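Local coordinates for protein haloacid delahogenase-like family hydrolase (PDB 2PKE) that binds a magnesium ion and is probably a phosphatase of the haloacid dehalogenase-like hydrolase family, at residues S191-E194 against P195-I199; S148-S151 against D152-P155; T82-L86 against T87-I91; A115-R118 against E119-A123. All blocks are in the same frame, centred on the assembly; numbering follows the deposited sequence.

Contact 1: residues S191-E194 against P195-I199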
# COMPACT_ATOMS: atom_id res chain seq x y z
N SER A 191 6.17 -13.73 -11.89
CA SER A 191 5.58 -12.42 -11.56
C SER A 191 6.00 -11.25 -12.43
O SER A 191 5.24 -10.31 -12.63
CB SER A 191 5.93 -12.04 -10.12
OG SER A 191 5.16 -12.82 -9.26
N ASP A 192 7.26 -11.25 -12.87
CA ASP A 192 7.79 -10.10 -13.53
C ASP A 192 7.66 -10.24 -15.05
O ASP A 192 7.23 -9.32 -15.73
CB ASP A 192 9.25 -9.85 -13.08
CG ASP A 192 9.35 -9.57 -11.59
OD1 ASP A 192 8.48 -8.82 -11.08
OD2 ASP A 192 10.28 -10.08 -10.91
N VAL A 193 8.00 -11.39 -15.56
CA VAL A 193 8.17 -11.57 -16.99
C VAL A 193 6.91 -12.17 -17.66
O VAL A 193 6.41 -11.65 -18.65
CB VAL A 193 9.47 -12.43 -17.23
CG1 VAL A 193 9.60 -12.88 -18.72
CG2 VAL A 193 10.72 -11.66 -16.77
N GLU A 194 6.40 -13.27 -17.13
CA GLU A 194 5.35 -14.02 -17.81
C GLU A 194 4.08 -13.18 -18.00
O GLU A 194 3.51 -13.20 -19.07
CB GLU A 194 5.00 -15.31 -17.06
CG GLU A 194 5.98 -16.46 -17.18
CD GLU A 194 5.55 -17.67 -16.31
OE1 GLU A 194 4.33 -17.74 -15.96
OE2 GLU A 194 6.43 -18.53 -15.99
N PRO A 195 3.62 -12.45 -16.97
CA PRO A 195 2.39 -11.63 -17.17
C PRO A 195 2.52 -10.51 -18.19
O PRO A 195 1.54 -10.14 -18.83
CB PRO A 195 2.15 -11.06 -15.79
CG PRO A 195 2.87 -11.99 -14.83
CD PRO A 195 4.07 -12.41 -15.57
N VAL A 196 3.72 -9.97 -18.35
CA VAL A 196 3.97 -8.92 -19.33
C VAL A 196 4.01 -9.53 -20.75
O VAL A 196 3.48 -8.94 -21.68
CB VAL A 196 5.28 -8.14 -18.98
CG1 VAL A 196 5.65 -7.09 -20.10
CG2 VAL A 196 5.14 -7.48 -17.63
N LEU A 197 4.69 -10.67 -20.91
CA LEU A 197 4.65 -11.42 -22.17
C LEU A 197 3.21 -11.72 -22.50
O LEU A 197 2.78 -11.54 -23.63
CB LEU A 197 5.47 -12.72 -22.10
CG LEU A 197 6.99 -12.54 -21.86
CD1 LEU A 197 7.72 -13.86 -21.86
CD2 LEU A 197 7.54 -11.63 -22.87
N ALA A 198 2.42 -12.09 -21.51
CA ALA A 198 1.01 -12.44 -21.74
C ALA A 198 0.13 -11.34 -22.31
O ALA A 198 -0.80 -11.63 -23.04
CB ALA A 198 0.39 -12.98 -20.42
N ILE A 199 0.41 -10.08 -21.98
CA ILE A 199 -0.35 -8.94 -22.52
C ILE A 199 0.28 -8.31 -23.76
O ILE A 199 -0.26 -7.36 -24.32
CB ILE A 199 -0.61 -7.84 -21.47
CG1 ILE A 199 0.70 -7.16 -21.04
CG2 ILE A 199 -1.43 -8.40 -20.25
CD1 ILE A 199 0.42 -5.86 -20.25
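Val193 O accepts from Leu197 N at 3.0 Å, in an almost straight bond with an N-H...O angle of 177°. The same oxygen receives a second, weak bond from Val196 N. One residue on, Ala198 N bonds to Glu194 O at 2.9 Å. Pro195 has no amide hydrogen to give, and the helix is kinked here. The Pro195 ring lies against the preceding turn, with CG 3.6 Å from Ser191 O. That oxygen is bonded by the hydroxyl of Tyr168, whose side chain also touches Pro195 and Val196. The segment belongs to helix 189-198, which crosses from strand 182-186 to strand 202-205 in a beta-alpha-beta unit of the HAD fold. Asp192, on this helix, reaches the magnesium site: it forms a salt bridge with Lys163, accepts from Ser188 N and touches the magnesium ligands Asp19 and Asn187. Farther out, Val193 and Leu197 lie side by side and point the same way. Val193 CG1 is anti to the backbone N (chi1 170°), which sets this branch 3.8 Å from Leu197 CD1. Val196 CG2 sits 3.4 Å from Asp192 O, and the Val196 side chain packs on Phe182 and Met184 of strand 182-186.

Contact 2: residues S148-S151 against D152-P155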
# COMPACT_ATOMS: atom_id res chain seq x y z
N SER A 148 17.46 3.08 -0.70
CA SER A 148 18.32 2.49 -1.73
C SER A 148 19.28 3.48 -2.30
O SER A 148 20.33 3.09 -2.77
CB SER A 148 17.51 1.87 -2.91
OG SER A 148 16.85 2.87 -3.68
N GLY A 149 18.89 4.75 -2.31
CA GLY A 149 19.60 5.80 -3.03
C GLY A 149 19.17 5.99 -4.47
O GLY A 149 19.53 6.98 -5.11
N LEU A 150 18.34 5.08 -4.99
CA LEU A 150 17.87 5.15 -6.38
C LEU A 150 16.63 6.03 -6.63
O LEU A 150 16.15 6.05 -7.73
CB LEU A 150 17.55 3.73 -6.89
CG LEU A 150 18.67 2.66 -6.86
CD1 LEU A 150 18.07 1.33 -7.15
CD2 LEU A 150 19.77 2.95 -7.86
N SER A 151 16.12 6.73 -5.61
CA SER A 151 14.94 7.63 -5.76
C SER A 151 15.03 8.66 -6.84
O SER A 151 14.05 9.00 -7.46
CB SER A 151 14.67 8.41 -4.46
OG SER A 151 14.05 7.57 -3.55
N ASP A 152 16.20 9.22 -7.04
CA ASP A 152 16.37 10.20 -8.09
C ASP A 152 16.09 9.63 -9.47
O ASP A 152 15.73 10.40 -10.36
CB ASP A 152 17.75 10.87 -8.05
CG ASP A 152 18.88 9.89 -8.29
OD1 ASP A 152 18.84 8.78 -7.76
OD2 ASP A 152 19.83 10.26 -8.99
N LEU A 153 16.29 8.32 -9.68
CA LEU A 153 16.02 7.68 -10.94
C LEU A 153 14.60 7.15 -11.08
O LEU A 153 14.16 6.91 -12.19
CB LEU A 153 16.97 6.49 -11.19
CG LEU A 153 18.47 6.77 -11.25
CD1 LEU A 153 19.28 5.48 -11.22
CD2 LEU A 153 18.75 7.56 -12.54
N PHE A 154 13.90 6.96 -9.97
CA PHE A 154 12.57 6.40 -10.01
C PHE A 154 11.61 7.38 -9.36
O PHE A 154 11.20 7.18 -8.23
CB PHE A 154 12.54 5.05 -9.32
CG PHE A 154 13.23 3.98 -10.11
CD1 PHE A 154 12.65 3.53 -11.30
CD2 PHE A 154 14.45 3.43 -9.68
CE1 PHE A 154 13.28 2.52 -12.06
CE2 PHE A 154 15.09 2.42 -10.43
CZ PHE A 154 14.48 1.95 -11.62
N PRO A 155 11.29 8.45 -10.09
CA PRO A 155 10.18 9.31 -9.71
C PRO A 155 8.82 8.53 -9.89
O PRO A 155 7.98 8.47 -8.96
CB PRO A 155 10.33 10.52 -10.65
CG PRO A 155 11.05 9.99 -11.89
CD PRO A 155 11.91 8.84 -11.37
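The turn that follows helix 138-148 and leads to strand 157-160 of the HAD core brings Leu150 against Leu153 and Phe154. Leu153 N bonds to Leu150 O at 3.0 Å, with the donor well above the carbonyl plane. Phe154 N makes two weak bonds, one to Leu150 O and one to Ser151 O. Just before, the hydroxyl of Ser148 accepts from Leu150 N at 3.0 Å, an ST turn spanning Gly149, whose phi is positive. Leu150 CD2 is 4.2 Å from Leu153 CD1, and Leu150 CB is 4.2 Å from CD2 of the Phe154 ring. The Phe154 ring also meets the ring of Phe18 at a steep angle and packs on Val130 and Leu132 of strand 129-135. A chi1 of 63° folds the Asp152 carboxylate back over its own backbone, bringing OD1 to 3.3 Å from Gly149 O. Both atoms are acceptors, so this approach is not a bond. OD2 of the same carboxylate forms a salt bridge with Arg118 of helix 117-125. The positive charge of Arg118 probably eases the repulsion between Asp152 OD1 and Gly149 O, and the salt bridge ties the turn to that helix.

Contact 3: residues T82-L86 against T87-I91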
# COMPACT_ATOMS: atom_id res chain seq x y z
N THR A 82 1.78 -20.04 12.77
CA THR A 82 2.49 -21.31 12.53
C THR A 82 3.19 -21.87 13.78
O THR A 82 3.15 -23.09 14.03
CB THR A 82 3.56 -21.14 11.46
OG1 THR A 82 2.99 -20.58 10.27
CG2 THR A 82 4.17 -22.48 11.12
N ALA A 83 3.87 -21.00 14.54
CA ALA A 83 4.57 -21.42 15.79
C ALA A 83 3.63 -21.93 16.85
O ALA A 83 3.95 -22.92 17.55
CB ALA A 83 5.40 -20.28 16.36
N ILE A 84 2.49 -21.28 16.99
CA ILE A 84 1.50 -21.70 17.94
C ILE A 84 0.99 -23.10 17.55
O ILE A 84 0.81 -23.98 18.42
CB ILE A 84 0.37 -20.63 18.11
CG1 ILE A 84 0.96 -19.38 18.77
CG2 ILE A 84 -0.70 -21.13 19.04
CD1 ILE A 84 0.09 -18.14 18.71
N GLU A 85 0.77 -23.32 16.26
CA GLU A 85 0.39 -24.65 15.75
C GLU A 85 1.45 -25.71 15.95
O GLU A 85 1.16 -26.82 16.45
CB GLU A 85 0.11 -24.62 14.25
CG GLU A 85 -1.09 -23.81 13.85
CD GLU A 85 -2.37 -24.41 14.34
OE1 GLU A 85 -2.53 -25.65 14.25
OE2 GLU A 85 -3.21 -23.64 14.84
N LEU A 86 2.65 -25.40 15.49
CA LEU A 86 3.75 -26.33 15.53
C LEU A 86 4.07 -26.78 16.95
O LEU A 86 4.38 -27.96 17.15
CB LEU A 86 5.01 -25.74 14.90
CG LEU A 86 5.05 -25.69 13.38
CD1 LEU A 86 6.22 -24.80 12.88
CD2 LEU A 86 5.13 -27.09 12.83
N THR A 87 4.02 -25.85 17.91
CA THR A 87 4.37 -26.15 19.30
C THR A 87 3.14 -26.51 20.15
O THR A 87 3.26 -26.63 21.38
CB THR A 87 5.08 -24.98 19.97
OG1 THR A 87 4.16 -23.89 20.12
CG2 THR A 87 6.30 -24.51 19.12
N GLU A 88 2.00 -26.73 19.49
CA GLU A 88 0.72 -27.07 20.15
C GLU A 88 0.45 -26.07 21.27
O GLU A 88 0.20 -26.46 22.41
CB GLU A 88 0.72 -28.51 20.70
CG GLU A 88 0.94 -29.66 19.66
CD GLU A 88 -0.16 -29.74 18.59
OE1 GLU A 88 -1.25 -29.15 18.79
OE2 GLU A 88 0.07 -30.40 17.54
N ALA A 89 0.55 -24.78 20.94
CA ALA A 89 0.36 -23.68 21.90
C ALA A 89 1.29 -23.73 23.13
O ALA A 89 0.99 -23.13 24.16
CB ALA A 89 -1.14 -23.57 22.32
N ARG A 90 2.42 -24.44 23.02
CA ARG A 90 3.43 -24.45 24.11
C ARG A 90 4.33 -23.23 24.05
O ARG A 90 4.93 -22.84 25.07
CB ARG A 90 4.32 -25.69 24.07
CG ARG A 90 3.86 -26.82 24.93
CD ARG A 90 2.55 -27.41 24.47
NE ARG A 90 2.25 -28.64 25.21
CZ ARG A 90 1.14 -29.36 25.07
NH1 ARG A 90 0.19 -28.99 24.21
NH2 ARG A 90 0.98 -30.45 25.79
N ILE A 91 4.42 -22.61 22.87
CA ILE A 91 5.37 -21.55 22.70
C ILE A 91 5.15 -20.45 23.73
O ILE A 91 4.02 -20.03 23.97
CB ILE A 91 5.35 -20.97 21.28
CG1 ILE A 91 6.60 -20.08 21.10
CG2 ILE A 91 4.02 -20.19 21.00
CD1 ILE A 91 7.02 -19.77 19.67
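Ile84 and Ile91 cross at about a right angle, with Ile84 CG1 3.9 Å from Ile91 CG2. The other end of Ile91 reaches Ala83, where CD1 comes to 3.7 Å from Ala83 CB. With chi1 at -167°, Ile91 sends its CG1 arm away from its own amide, and CD1 lands by that methyl. The CG2 branch of Ile84 turns to Ala89 and lies 4.1 Å from its CB. Ala83 and Ile91 pack on helix 93-107 through Ile99 and Ile96. Ile84, Ala89 and Ile91 also meet the second subunit, at its Gln97 and Ala93.

The hydroxyl of Thr87 turns back to the helix: with chi1 at 68°, OG1 gives a 2.8 Å bond to Ala83 O. Thr87 N bonds to the same oxygen, and the two donors arrive from opposite faces of the carbonyl plane. The hydroxyl also accepts from Ile91 N at 3.0 Å, so it links the helix end to the chain leaving it. Arg90 NH1 donates to Glu88 O, which lies in the guanidinium plane. A type I' turn runs from Thr87 to Arg90. Ala89 N bonds to Ile84 O at 2.7 Å, in the carbonyl plane. Glu88 N bonds to Glu85 O at 3.2 Å, standing above the plane of the Glu85 carbonyl. With positive phi at Glu88, the pair forms a Schellman motif that ends helix 72-86.

Contact 4: residues A115-R118 against E119-A123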
# COMPACT_ATOMS: atom_id res chain seq x y z
N ALA A 115 25.18 -4.79 -7.24
CA ALA A 115 26.28 -4.30 -8.07
C ALA A 115 25.86 -4.05 -9.51
O ALA A 115 25.31 -4.94 -10.15
CB ALA A 115 27.47 -5.29 -8.05
N GLY A 116 26.11 -2.83 -9.98
CA GLY A 116 25.88 -2.44 -11.37
C GLY A 116 24.52 -1.88 -11.70
O GLY A 116 24.29 -1.39 -12.81
N VAL A 117 23.61 -1.93 -10.73
CA VAL A 117 22.22 -1.55 -10.96
C VAL A 117 22.09 -0.08 -11.28
O VAL A 117 21.50 0.29 -12.28
CB VAL A 117 21.32 -1.99 -9.81
CG1 VAL A 117 19.99 -1.25 -9.81
CG2 VAL A 117 21.12 -3.51 -9.87
N ARG A 118 22.69 0.79 -10.47
CA ARG A 118 22.52 2.22 -10.67
C ARG A 118 23.00 2.63 -12.03
O ARG A 118 22.36 3.48 -12.69
CB ARG A 118 23.24 3.02 -9.56
CG ARG A 118 23.03 4.50 -9.64
CD ARG A 118 23.54 5.31 -8.45
NE ARG A 118 23.19 6.61 -8.90
CZ ARG A 118 22.11 7.28 -8.56
NH1 ARG A 118 21.35 6.96 -7.52
NH2 ARG A 118 21.88 8.40 -9.21
N GLU A 119 24.13 2.08 -12.48
CA GLU A 119 24.67 2.47 -13.80
C GLU A 119 23.75 1.98 -14.92
O GLU A 119 23.55 2.68 -15.85
CB GLU A 119 26.08 1.89 -14.08
CG GLU A 119 27.18 2.62 -13.29
CD GLU A 119 27.39 2.11 -11.86
OE1 GLU A 119 26.63 1.22 -11.37
OE2 GLU A 119 28.35 2.62 -11.23
N ALA A 120 23.28 0.74 -14.81
CA ALA A 120 22.31 0.13 -15.77
C ALA A 120 21.05 1.01 -15.90
O ALA A 120 20.66 1.42 -17.00
CB ALA A 120 21.94 -1.27 -15.29
N VAL A 121 20.44 1.35 -14.77
CA VAL A 121 19.21 2.17 -14.75
C VAL A 121 19.42 3.55 -15.36
O VAL A 121 18.59 4.02 -16.14
CB VAL A 121 18.64 2.39 -13.32
CG1 VAL A 121 17.39 3.27 -13.36
CG2 VAL A 121 18.38 1.05 -12.57
N ALA A 122 20.51 4.22 -14.96
CA ALA A 122 20.87 5.53 -15.52
C ALA A 122 21.07 5.43 -17.02
O ALA A 122 20.66 6.33 -17.78
CB ALA A 122 22.21 6.08 -14.80
N ALA A 123 21.75 4.38 -17.46
CA ALA A 123 22.01 4.18 -18.90
C ALA A 123 20.70 4.03 -19.67
O ALA A 123 20.51 4.65 -20.72
CB ALA A 123 22.95 2.96 -19.15
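A chi1 of 163° turns Val117 CG1 away from its own amide, while Val121 CG2 lies beside its own backbone N and anti to the carbonyl carbon. These two settings bring the branches together at 3.9 Å between Val117 CG1 and Val121 CG2. The side chains lie side by side and point the same way, one helical turn apart. Val121 CG2 is also close to the backbone, 3.2 Å from Val117 O. The chain of Glu119 bends at chi2 (84°), which folds its carboxylate back to the start of the helix. There Glu119 OE1 comes to 3.7 Å from Gly116 CA, a packing contact beside a residue that has no side chain.

Three backbone bonds hold the turn. Ala120 N donates to Gly116 O at 3.1 Å, and Val121 N to Val117 O at 2.9 Å. The third runs from Ala122 N to Arg118 O at 3.0 Å. The methyl of Ala120 rests 3.4 Å from both Gly116 O and Val117 O, and that of Ala122 sits close to Arg118 O.

Arg118 leaves this backbone as an extended chain from CG to NE, and its guanidinium end is held by Asp152. Val121 touches Leu153 and Phe154 of the turn after helix 138-148. Val117 and Ala120 pack on Trp236 at the start of helix 236-250, and Val117 also touches Leu24. The arrangement is the first turn of an alpha-helix, with Gly116 at the N-cap position, in helix 117-125, which leads into strand 129-135 of the parallel sheet.

Overall arrangement
Along the chain the order is contact 3, contact 4, contact 2, contact 1. Contacts 2 and 4 are neighbours, with centres about 11 Å apart. They touch, so helix 117-125 and the turn after helix 138-148 form one packed unit. Contact 1 lies on helix 189-198, with its centre about 24 Å from that of contact 2 and about 23 Å from that of contact 4. All three lie on elements that flank or connect strands of the parallel sheet. Contact 3 is remote, at about 39 to 45 Å between centres, and closes helix 72-86. So contact 1 lies beside the magnesium site, contacts 2 and 4 join connections of the core, and contact 3 lies away from that site, where the two subunits meet.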